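Local structure of capsule biosynthesis protein capD (Bacillus anthracis, 3G9K) at residues 134-139 with 170-175; 246-251 with 277-282; 255-260 with 269-274. The protein cleaves the poly-gamma-D-glutamate capsule of the anthrax bacillus and, as a transpeptidase, joins it by an amide bond to meso-diaminopimelic acid of the peptidoglycan. All blocks are in the same frame, centred on the assembly; numbering follows the deposited sequence.

Contact 1. Residues 134-139 with 170-175; sequences GFKVDD and GETLIQ
The Phe135 ring runs alongside the Leu173 side chain, both directed to one face of a two-stranded antiparallel ribbon in which they form a hydrogen-bonded pair. Phe135 CG sits between its own backbone N and carbonyl carbon (chi1 72°), and from there the ring brings CE2 to 3.9 Å from Leu173 CD2. The amide of Gln175 reaches the same ring at its edge, with the two planes turned 51° apart; its NE2 is spoken for by Val57 O. Val137 crosses Leu173 at about a right angle, CG1 touching Leu173 CB at 3.6 Å. On the face that carries Lys136 and Thr172, opposite Phe135 and Leu173, the aliphatic chain of Lys136 runs over Gly170, with CE 3.1 Å from Gly170 O. Beyond the two bonds of the Phe135-Leu173 pair, Val137 N continues the ladder to Glu171 O at 2.8 Å, almost straight at 172°. Gly170 N closes it on Val137 O, also 2.8 Å. Gly134, just past the end of helix 120-133 and with positive phi, passes close to Thr172 CG2 and Leu173 O. The ribbon thus joins the end of that helix to the start of helix 176-188, while Leu141 of helix 139-152 packs against both Phe135 and Leu173.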
loop_
_atom_site.group_PDB
_atom_site.type_symbol
_atom_site.label_atom_id
_atom_site.label_comp_id
_atom_site.label_asym_id
_atom_site.label_seq_id
_atom_site.Cartn_x
_atom_site.Cartn_y
_atom_site.Cartn_z
ATOM N N GLY A 134 -10.145 3.632 -22.318
ATOM C CA GLY A 134 -9.847 2.239 -22.040
ATOM C C GLY A 134 -8.371 1.998 -21.799
ATOM O O GLY A 134 -7.550 2.893 -21.966
ATOM N N PHE A 135 -8.057 0.780 -21.362
ATOM C CA PHE A 135 -6.674 0.321 -21.214
ATOM C C PHE A 135 -6.639 -1.188 -21.424
ATOM O O PHE A 135 -7.651 -1.856 -21.301
ATOM C CB PHE A 135 -6.133 0.661 -19.821
ATOM C CG PHE A 135 -6.722 -0.168 -18.745
ATOM C CD1 PHE A 135 -6.030 -1.266 -18.225
ATOM C CD2 PHE A 135 -7.970 0.131 -18.240
ATOM C CE1 PHE A 135 -6.578 -2.049 -17.235
ATOM C CE2 PHE A 135 -8.521 -0.647 -17.250
ATOM C CZ PHE A 135 -7.834 -1.759 -16.767
ATOM N N LYS A 136 -5.474 -1.719 -21.774
ATOM C CA LYS A 136 -5.347 -3.146 -22.062
ATOM C C LYS A 136 -5.266 -3.916 -20.769
ATOM O O LYS A 136 -4.382 -3.651 -19.944
ATOM C CB LYS A 136 -4.098 -3.428 -22.907
ATOM C CG LYS A 136 -4.390 -3.406 -24.426
ATOM C CD LYS A 136 -3.196 -3.988 -25.246
ATOM C CE LYS A 136 -3.013 -5.520 -25.039
ATOM N NZ LYS A 136 -1.699 -6.089 -25.502
ATOM N N VAL A 137 -6.172 -4.863 -20.575
ATOM C CA VAL A 137 -6.146 -5.623 -19.332
ATOM C C VAL A 137 -4.947 -6.573 -19.375
ATOM O O VAL A 137 -4.506 -6.979 -20.453
ATOM C CB VAL A 137 -7.516 -6.316 -18.972
ATOM C CG1 VAL A 137 -8.711 -5.563 -19.565
ATOM C CG2 VAL A 137 -7.558 -7.744 -19.362
ATOM N N ASP A 138 -4.383 -6.842 -18.204
ATOM C CA ASP A 138 -3.256 -7.762 -18.068
ATOM C C ASP A 138 -3.684 -9.084 -17.456
ATOM O O ASP A 138 -4.836 -9.262 -17.041
ATOM C CB ASP A 138 -2.121 -7.132 -17.236
ATOM C CG ASP A 138 -2.543 -6.724 -15.836
ATOM O OD1 ASP A 138 -3.697 -6.921 -15.433
ATOM O OD2 ASP A 138 -1.702 -6.166 -15.121
ATOM N N ASP A 139 -2.732 -10.009 -17.386
ATOM C CA ASP A 139 -2.972 -11.330 -16.818
ATOM C C ASP A 139 -3.422 -11.295 -15.363
ATOM O O ASP A 139 -4.199 -12.145 -14.941
ATOM C CB ASP A 139 -1.717 -12.197 -16.971
ATOM C CG ASP A 139 -1.381 -12.475 -18.436
ATOM O OD1 ASP A 139 -2.135 -13.233 -19.100
ATOM O OD2 ASP A 139 -0.368 -11.915 -18.932
ATOM N N GLY A 170 -5.047 -8.696 -22.657
ATOM C CA GLY A 170 -4.909 -8.093 -23.961
ATOM C C GLY A 170 -6.108 -7.303 -24.409
ATOM O O GLY A 170 -5.981 -6.448 -25.281
ATOM N N GLU A 171 -7.267 -7.559 -23.809
ATOM C CA GLU A 171 -8.516 -6.911 -24.226
ATOM C C GLU A 171 -8.561 -5.496 -23.669
ATOM O O GLU A 171 -7.960 -5.233 -22.635
ATOM C CB GLU A 171 -9.734 -7.710 -23.731
ATOM C CG GLU A 171 -9.891 -9.074 -24.395
ATOM C CD GLU A 171 -10.395 -8.961 -25.821
ATOM O OE1 GLU A 171 -11.566 -8.563 -26.002
ATOM O OE2 GLU A 171 -9.629 -9.275 -26.760
ATOM N N THR A 172 -9.258 -4.597 -24.354
ATOM C CA THR A 172 -9.426 -3.226 -23.878
ATOM C C THR A 172 -10.647 -3.132 -22.958
ATOM O O THR A 172 -11.765 -3.477 -23.355
ATOM C CB THR A 172 -9.580 -2.239 -25.031
ATOM O OG1 THR A 172 -8.384 -2.243 -25.811
ATOM C CG2 THR A 172 -9.847 -0.817 -24.521
ATOM N N LEU A 173 -10.413 -2.728 -21.715
ATOM C CA LEU A 173 -11.514 -2.469 -20.788
ATOM C C LEU A 173 -11.812 -0.989 -20.732
ATOM O O LEU A 173 -10.934 -0.200 -20.349
ATOM C CB LEU A 173 -11.125 -2.962 -19.398
ATOM C CG LEU A 173 -12.088 -2.643 -18.255
ATOM C CD1 LEU A 173 -13.490 -3.232 -18.513
ATOM C CD2 LEU A 173 -11.457 -3.138 -16.968
ATOM N N ILE A 174 -13.054 -0.645 -21.092
ATOM C CA ILE A 174 -13.603 0.704 -21.101
ATOM C C ILE A 174 -14.591 0.811 -19.920
ATOM O O ILE A 174 -15.379 -0.109 -19.688
ATOM C CB ILE A 174 -14.374 1.054 -22.404
ATOM C CG1 ILE A 174 -13.395 1.133 -23.611
ATOM C CG2 ILE A 174 -15.098 2.368 -22.214
ATOM C CD1 ILE A 174 -14.071 1.134 -25.092
ATOM N N GLN A 175 -14.463 1.894 -19.148
ATOM C CA GLN A 175 -15.247 2.122 -17.904
ATOM C C GLN A 175 -15.990 3.471 -17.932
ATOM O O GLN A 175 -15.624 4.441 -17.238
ATOM C CB GLN A 175 -14.335 2.015 -16.646
ATOM C CG GLN A 175 -13.782 0.615 -16.377
ATOM C CD GLN A 175 -12.855 0.543 -15.197
ATOM O OE1 GLN A 175 -13.260 0.211 -14.083
ATOM N NE2 GLN A 175 -11.592 0.843 -15.442
#

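Contact 2. Residues 246-251 with 277-282; sequences LQMLKL and IAYQDR
Gln247, Met248 and Leu251 of helix 242-254 meet Ile277, Ala278, Tyr279 and Asp281 of helix 264-284 in a roughly antiparallel helix pair, the two arms of a helical hairpin; the axes of the two short segments approach to 9.8 Å, at 147°. Apolar packing centres on Ala278: Met248 CG presses on its CB at 3.5 Å, tighter than usual for two carbons. Farther along, Leu251 CD1 and Ile277 CG2 touch more lightly, their side chains crossing obliquely.

The second kind of interaction is Met-aromatic. The selenomethionine chain bends at its last torsion (chi3 57°), and SE lies in the plane of the Tyr279 ring, at its edge, 3.9 Å from CE2. That ring is also stacked with Phe59 of the other chain, and its hydroxyl is hydrogen-bonded to Asn80 O there, so the hairpin forms part of the interface between the two chains.

Polar contacts gather on the side of Gln247. Its amide stands almost perpendicular to the Asp281 carboxylate, with NE2 3.5 Å from OD2; each has a firmer partner elsewhere, Met299 O for the amide nitrogen and Tyr304 OH for the carboxylate oxygen. A water ties the helices together, donating to Gln247 OE1 at 2.7 Å and to Ala278 O at 3.0 Å.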
loop_
_atom_site.group_PDB
_atom_site.type_symbol
_atom_site.label_atom_id
_atom_site.label_comp_id
_atom_site.label_asym_id
_atom_site.label_seq_id
_atom_site.Cartn_x
_atom_site.Cartn_y
_atom_site.Cartn_z
ATOM N N LEU A 246 8.720 -0.931 12.706
ATOM C CA LEU A 246 9.970 -0.386 13.242
ATOM C C LEU A 246 10.500 -1.129 14.499
ATOM O O LEU A 246 11.699 -1.316 14.660
ATOM C CB LEU A 246 9.782 1.095 13.593
ATOM C CG LEU A 246 10.893 2.076 13.232
ATOM C CD1 LEU A 246 10.697 3.404 13.964
ATOM C CD2 LEU A 246 12.288 1.532 13.356
ATOM N N GLN A 247 9.599 -1.491 15.396
ATOM C CA GLN A 247 9.923 -2.414 16.477
ATOM C C GLN A 247 10.590 -3.710 15.983
ATOM O O GLN A 247 11.628 -4.132 16.526
ATOM C CB GLN A 247 8.653 -2.781 17.254
ATOM C CG GLN A 247 8.100 -1.656 18.094
ATOM C CD GLN A 247 6.767 -2.003 18.739
ATOM O OE1 GLN A 247 6.080 -2.944 18.319
ATOM N NE2 GLN A 247 6.399 -1.244 19.795
HETATM N N MSE A 248 9.996 -4.316 14.992
HETATM C CA MSE A 248 10.530 -5.539 14.396
HETATM C C MSE A 248 11.902 -5.336 13.745
HETATM O O MSE A 248 12.788 -6.179 13.894
HETATM C CB MSE A 248 9.547 -6.134 13.393
HETATM C CG MSE A 248 8.342 -6.808 14.022
HETATM SE SE MSE A 248 7.116 -7.599 12.776
HETATM C CE MSE A 248 8.299 -8.800 11.845
ATOM N N LEU A 249 12.054 -4.240 13.000
ATOM C CA LEU A 249 13.349 -3.898 12.423
ATOM C C LEU A 249 14.395 -3.729 13.530
ATOM O O LEU A 249 15.496 -4.246 13.411
ATOM C CB LEU A 249 13.271 -2.617 11.591
ATOM C CG LEU A 249 12.471 -2.676 10.269
ATOM C CD1 LEU A 249 12.284 -1.264 9.727
ATOM C CD2 LEU A 249 13.144 -3.590 9.197
ATOM N N LYS A 250 14.036 -2.984 14.581
ATOM C CA LYS A 250 14.958 -2.705 15.684
ATOM C C LYS A 250 15.278 -3.974 16.491
ATOM O O LYS A 250 16.448 -4.226 16.805
ATOM C CB LYS A 250 14.426 -1.589 16.561
ATOM C CG LYS A 250 14.439 -0.231 15.890
ATOM C CD LYS A 250 13.965 0.847 16.836
ATOM C CE LYS A 250 15.061 1.212 17.852
ATOM N NZ LYS A 250 16.154 2.059 17.288
ATOM N N LEU A 251 14.258 -4.773 16.792
ATOM C CA LEU A 251 14.455 -6.124 17.332
ATOM C C LEU A 251 15.395 -7.009 16.488
ATOM O O LEU A 251 16.255 -7.700 17.041
ATOM C CB LEU A 251 13.100 -6.815 17.534
ATOM C CG LEU A 251 12.289 -6.356 18.770
ATOM C CD1 LEU A 251 10.809 -6.774 18.707
ATOM C CD2 LEU A 251 12.968 -6.913 20.043
ATOM N N ILE A 277 6.376 -11.155 19.275
ATOM C CA ILE A 277 6.614 -10.128 20.296
ATOM C C ILE A 277 5.949 -8.815 19.886
ATOM O O ILE A 277 5.133 -8.268 20.607
ATOM C CB ILE A 277 8.108 -9.857 20.542
ATOM C CG1 ILE A 277 8.764 -11.052 21.244
ATOM C CG2 ILE A 277 8.273 -8.631 21.424
ATOM C CD1 ILE A 277 10.295 -10.976 21.321
ATOM N N ALA A 278 6.291 -8.327 18.700
ATOM C CA ALA A 278 5.760 -7.055 18.232
ATOM C C ALA A 278 4.240 -7.092 18.039
ATOM O O ALA A 278 3.552 -6.144 18.417
ATOM C CB ALA A 278 6.455 -6.636 16.952
ATOM N N TYR A 279 3.716 -8.170 17.453
ATOM C CA TYR A 279 2.267 -8.283 17.245
ATOM C C TYR A 279 1.536 -8.297 18.581
ATOM O O TYR A 279 0.466 -7.698 18.719
ATOM C CB TYR A 279 1.893 -9.530 16.455
ATOM C CG TYR A 279 2.066 -9.405 14.940
ATOM C CD1 TYR A 279 1.032 -9.764 14.074
ATOM C CD2 TYR A 279 3.258 -8.931 14.382
ATOM C CE1 TYR A 279 1.183 -9.668 12.699
ATOM C CE2 TYR A 279 3.417 -8.827 12.997
ATOM C CZ TYR A 279 2.387 -9.207 12.164
ATOM O OH TYR A 279 2.533 -9.109 10.794
ATOM N N GLN A 280 2.123 -8.975 19.566
ATOM C CA GLN A 280 1.576 -8.958 20.925
ATOM C C GLN A 280 1.458 -7.533 21.470
ATOM O O GLN A 280 0.380 -7.097 21.896
ATOM C CB GLN A 280 2.456 -9.792 21.856
ATOM C CG GLN A 280 2.259 -11.287 21.701
ATOM C CD GLN A 280 3.089 -12.087 22.688
ATOM O OE1 GLN A 280 3.823 -11.519 23.522
ATOM N NE2 GLN A 280 2.985 -13.411 22.601
ATOM N N ASP A 281 2.580 -6.822 21.448
ATOM C CA ASP A 281 2.664 -5.428 21.883
ATOM C C ASP A 281 1.596 -4.528 21.234
ATOM O O ASP A 281 1.060 -3.625 21.879
ATOM C CB ASP A 281 4.063 -4.883 21.552
ATOM C CG ASP A 281 4.514 -3.810 22.513
ATOM O OD1 ASP A 281 5.147 -4.157 23.528
ATOM O OD2 ASP A 281 4.257 -2.620 22.252
ATOM N N ARG A 282 1.309 -4.761 19.951
ATOM C CA ARG A 282 0.254 -4.034 19.241
ATOM C C ARG A 282 -1.104 -4.408 19.799
ATOM O O ARG A 282 -1.985 -3.564 19.925
ATOM C CB ARG A 282 0.297 -4.375 17.750
ATOM C CG ARG A 282 -0.656 -3.594 16.855
ATOM C CD ARG A 282 -0.437 -4.070 15.423
ATOM N NE ARG A 282 -1.334 -3.477 14.435
ATOM C CZ ARG A 282 -2.503 -3.988 14.057
ATOM N NH1 ARG A 282 -3.206 -3.367 13.119
ATOM N NH2 ARG A 282 -2.981 -5.106 14.600
HETATM O O HOH W 1 3.505 -3.200 17.695
#

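Contact 3. Residues 255-260 with 269-274; sequences KEVYKD and SKMEEI
Lys270 and Asp260 form a salt bridge across the turn of a helical hairpin: residues 255-260 leave helix 242-254 through a Schellman motif at Glu256 and a short 3-10 turn, then lie against the first half of helix 264-284. Lys270 can be followed outward. Its CB rests on Val257 CG1, 3.9 Å away, where the two side chains run past one another, pointing in opposite senses. CG stands anti to the carbonyl carbon, and beyond it the chain is extended, which takes the ammonium past Val257 to Asp260. The chain comes across the Asp260 side chain nearly at right angles, CD 3.2 Å from Asp260 OD2, and CE keeps close to the same oxygen. At the tip NZ gives its hydrogen bond to Asp260 OD2 at 2.7 Å, approaching on the syn side and 19° out of the carboxylate plane, so that one oxygen takes the ammonium while OD1 stays farther off. The paired charges would be expected to stabilise each other's ionised forms.

Beside the salt bridge, the buried Val257 divides its two methyls between Ile274, one turn along the helix from Lys270, and Met271. CG1 also touches Ile274 CD1 at 3.7 Å, while CG2 meets the terminal CE of selenomethionine Met271 at 3.6 Å, the two side chains crossing at about a right angle. Ala252 of helix 242-254 lines the same apolar patch. Elsewhere on the 3-10 turn, Tyr258 stacks on His95 of the other chain, which places the hairpin end at the interface. The lysine tip has a second link to the turn: one water accepts from Lys270 NZ at 2.8 Å and donates to Lys255 O at 2.8 Å.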
loop_
_atom_site.group_PDB
_atom_site.type_symbol
_atom_site.label_atom_id
_atom_site.label_comp_id
_atom_site.label_asym_id
_atom_site.label_seq_id
_atom_site.Cartn_x
_atom_site.Cartn_y
_atom_site.Cartn_z
ATOM N N LYS A 255 19.014 -8.258 17.943
ATOM C CA LYS A 255 19.189 -9.689 18.079
ATOM C C LYS A 255 20.104 -10.239 16.988
ATOM O O LYS A 255 20.399 -11.427 16.966
ATOM C CB LYS A 255 17.824 -10.360 18.088
ATOM C CG LYS A 255 16.928 -9.783 19.189
ATOM C CD LYS A 255 15.764 -10.694 19.515
ATOM C CE LYS A 255 14.672 -9.960 20.287
ATOM N NZ LYS A 255 14.106 -10.839 21.348
ATOM N N GLU A 256 20.586 -9.370 16.102
ATOM C CA GLU A 256 21.563 -9.749 15.072
ATOM C C GLU A 256 21.153 -11.009 14.312
ATOM O O GLU A 256 21.976 -11.899 14.064
ATOM C CB GLU A 256 22.944 -9.951 15.689
ATOM C CG GLU A 256 23.519 -8.696 16.302
ATOM C CD GLU A 256 24.824 -8.967 17.014
ATOM O OE1 GLU A 256 24.874 -9.923 17.831
ATOM O OE2 GLU A 256 25.800 -8.230 16.750
ATOM N N VAL A 257 19.876 -11.076 13.939
ATOM C CA VAL A 257 19.351 -12.237 13.233
ATOM C C VAL A 257 20.008 -12.429 11.881
ATOM O O VAL A 257 20.012 -13.536 11.348
ATOM C CB VAL A 257 17.840 -12.149 13.028
ATOM C CG1 VAL A 257 17.147 -12.221 14.356
ATOM C CG2 VAL A 257 17.473 -10.860 12.281
ATOM N N TYR A 258 20.561 -11.352 11.327
ATOM C CA TYR A 258 21.242 -11.428 10.040
ATOM C C TYR A 258 22.432 -12.400 10.069
ATOM O O TYR A 258 22.750 -13.014 9.054
ATOM C CB TYR A 258 21.729 -10.059 9.583
ATOM C CG TYR A 258 22.323 -10.118 8.197
ATOM C CD1 TYR A 258 21.501 -10.263 7.077
ATOM C CD2 TYR A 258 23.705 -10.092 8.004
ATOM C CE1 TYR A 258 22.043 -10.333 5.787
ATOM C CE2 TYR A 258 24.260 -10.167 6.720
ATOM C CZ TYR A 258 23.425 -10.289 5.619
ATOM O OH TYR A 258 23.972 -10.355 4.350
ATOM N N LYS A 259 23.086 -12.514 11.224
ATOM C CA LYS A 259 24.178 -13.496 11.403
ATOM C C LYS A 259 23.721 -14.939 11.109
ATOM O O LYS A 259 24.543 -15.783 10.762
ATOM C CB LYS A 259 24.777 -13.382 12.812
ATOM C CG LYS A 259 25.577 -12.077 13.047
ATOM C CD LYS A 259 26.216 -12.020 14.447
ATOM C CE LYS A 259 27.280 -10.922 14.547
ATOM N NZ LYS A 259 27.806 -10.684 15.938
ATOM N N ASP A 260 22.419 -15.216 11.231
ATOM C CA ASP A 260 21.839 -16.527 10.868
ATOM C C ASP A 260 21.182 -16.596 9.483
ATOM O O ASP A 260 20.487 -17.570 9.188
ATOM C CB ASP A 260 20.782 -16.927 11.902
ATOM C CG ASP A 260 21.288 -16.826 13.325
ATOM O OD1 ASP A 260 22.248 -17.544 13.668
ATOM O OD2 ASP A 260 20.721 -16.027 14.101
ATOM N N SER A 269 12.911 -19.128 12.541
ATOM C CA SER A 269 12.460 -19.243 13.912
ATOM C C SER A 269 12.680 -17.934 14.686
ATOM O O SER A 269 11.804 -17.507 15.425
ATOM C CB SER A 269 13.131 -20.435 14.611
ATOM O OG SER A 269 12.677 -20.519 15.949
ATOM N N LYS A 270 13.811 -17.295 14.467
ATOM C CA LYS A 270 14.137 -16.059 15.153
ATOM C C LYS A 270 13.235 -14.910 14.689
ATOM O O LYS A 270 13.018 -13.979 15.390
ATOM C CB LYS A 270 15.609 -15.716 14.958
ATOM C CG LYS A 270 16.572 -16.445 15.903
ATOM C CD LYS A 270 18.001 -16.033 15.691
ATOM C CE LYS A 270 18.923 -16.417 16.856
ATOM N NZ LYS A 270 20.282 -15.870 16.754
HETATM N N MSE A 271 12.809 -14.948 13.396
HETATM C CA MSE A 271 11.882 -13.959 12.844
HETATM C C MSE A 271 10.479 -14.176 13.402
HETATM O O MSE A 271 9.757 -13.208 13.678
HETATM C CB MSE A 271 11.867 -13.998 11.309
HETATM C CG MSE A 271 12.984 -13.198 10.643
HETATM SE SE MSE A 271 12.997 -11.307 11.180
HETATM C CE MSE A 271 14.562 -10.752 10.183
ATOM N N GLU A 272 10.132 -15.464 13.671
ATOM C CA GLU A 272 8.835 -15.756 14.200
ATOM C C GLU A 272 8.749 -15.182 15.568
ATOM O O GLU A 272 7.731 -14.735 15.981
ATOM C CB GLU A 272 8.608 -17.248 14.305
ATOM C CG GLU A 272 7.219 -17.656 14.718
ATOM C CD GLU A 272 6.955 -17.617 16.219
ATOM O OE1 GLU A 272 7.878 -17.824 16.989
ATOM O OE2 GLU A 272 5.816 -17.370 16.603
ATOM N N GLU A 273 9.844 -15.241 16.278
ATOM C CA GLU A 273 9.869 -14.768 17.651
ATOM C C GLU A 273 9.690 -13.250 17.680
ATOM O O GLU A 273 8.840 -12.747 18.406
ATOM C CB GLU A 273 11.173 -15.203 18.342
ATOM C CG GLU A 273 11.323 -16.731 18.480
ATOM C CD GLU A 273 12.769 -17.175 18.752
ATOM O OE1 GLU A 273 13.491 -16.456 19.477
ATOM O OE2 GLU A 273 13.183 -18.246 18.248
ATOM N N ILE A 274 10.467 -12.544 16.852
ATOM C CA ILE A 274 10.424 -11.069 16.766
ATOM C C ILE A 274 9.040 -10.552 16.364
ATOM O O ILE A 274 8.566 -9.550 16.908
ATOM C CB ILE A 274 11.500 -10.531 15.776
ATOM C CG1 ILE A 274 12.909 -10.742 16.342
ATOM C CG2 ILE A 274 11.286 -9.038 15.482
ATOM C CD1 ILE A 274 14.035 -10.573 15.339
HETATM O O HOH W 2 19.679 -13.686 18.366
#

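In the fold
Contact 1 comes first along the chain and closes before the others open; its centre lies about 41 Å from that of contact 2, on the opposite side of the chain's centre, and about 44 Å from that of contact 3. Contact 3, at the hairpin's turn, is nested within the loop that contact 2 closes; both draw on helix 264-284, their centres are about 12 Å apart, and they meet where Leu251 packs on Ile274. This chain is the N-terminal portion of a gamma-glutamyltransferase-family enzyme whose two chains come from one precursor. The hairpin, held at its turn and between its arms, belongs to the interface between chains, whereas contact 1 ties together helices elsewhere.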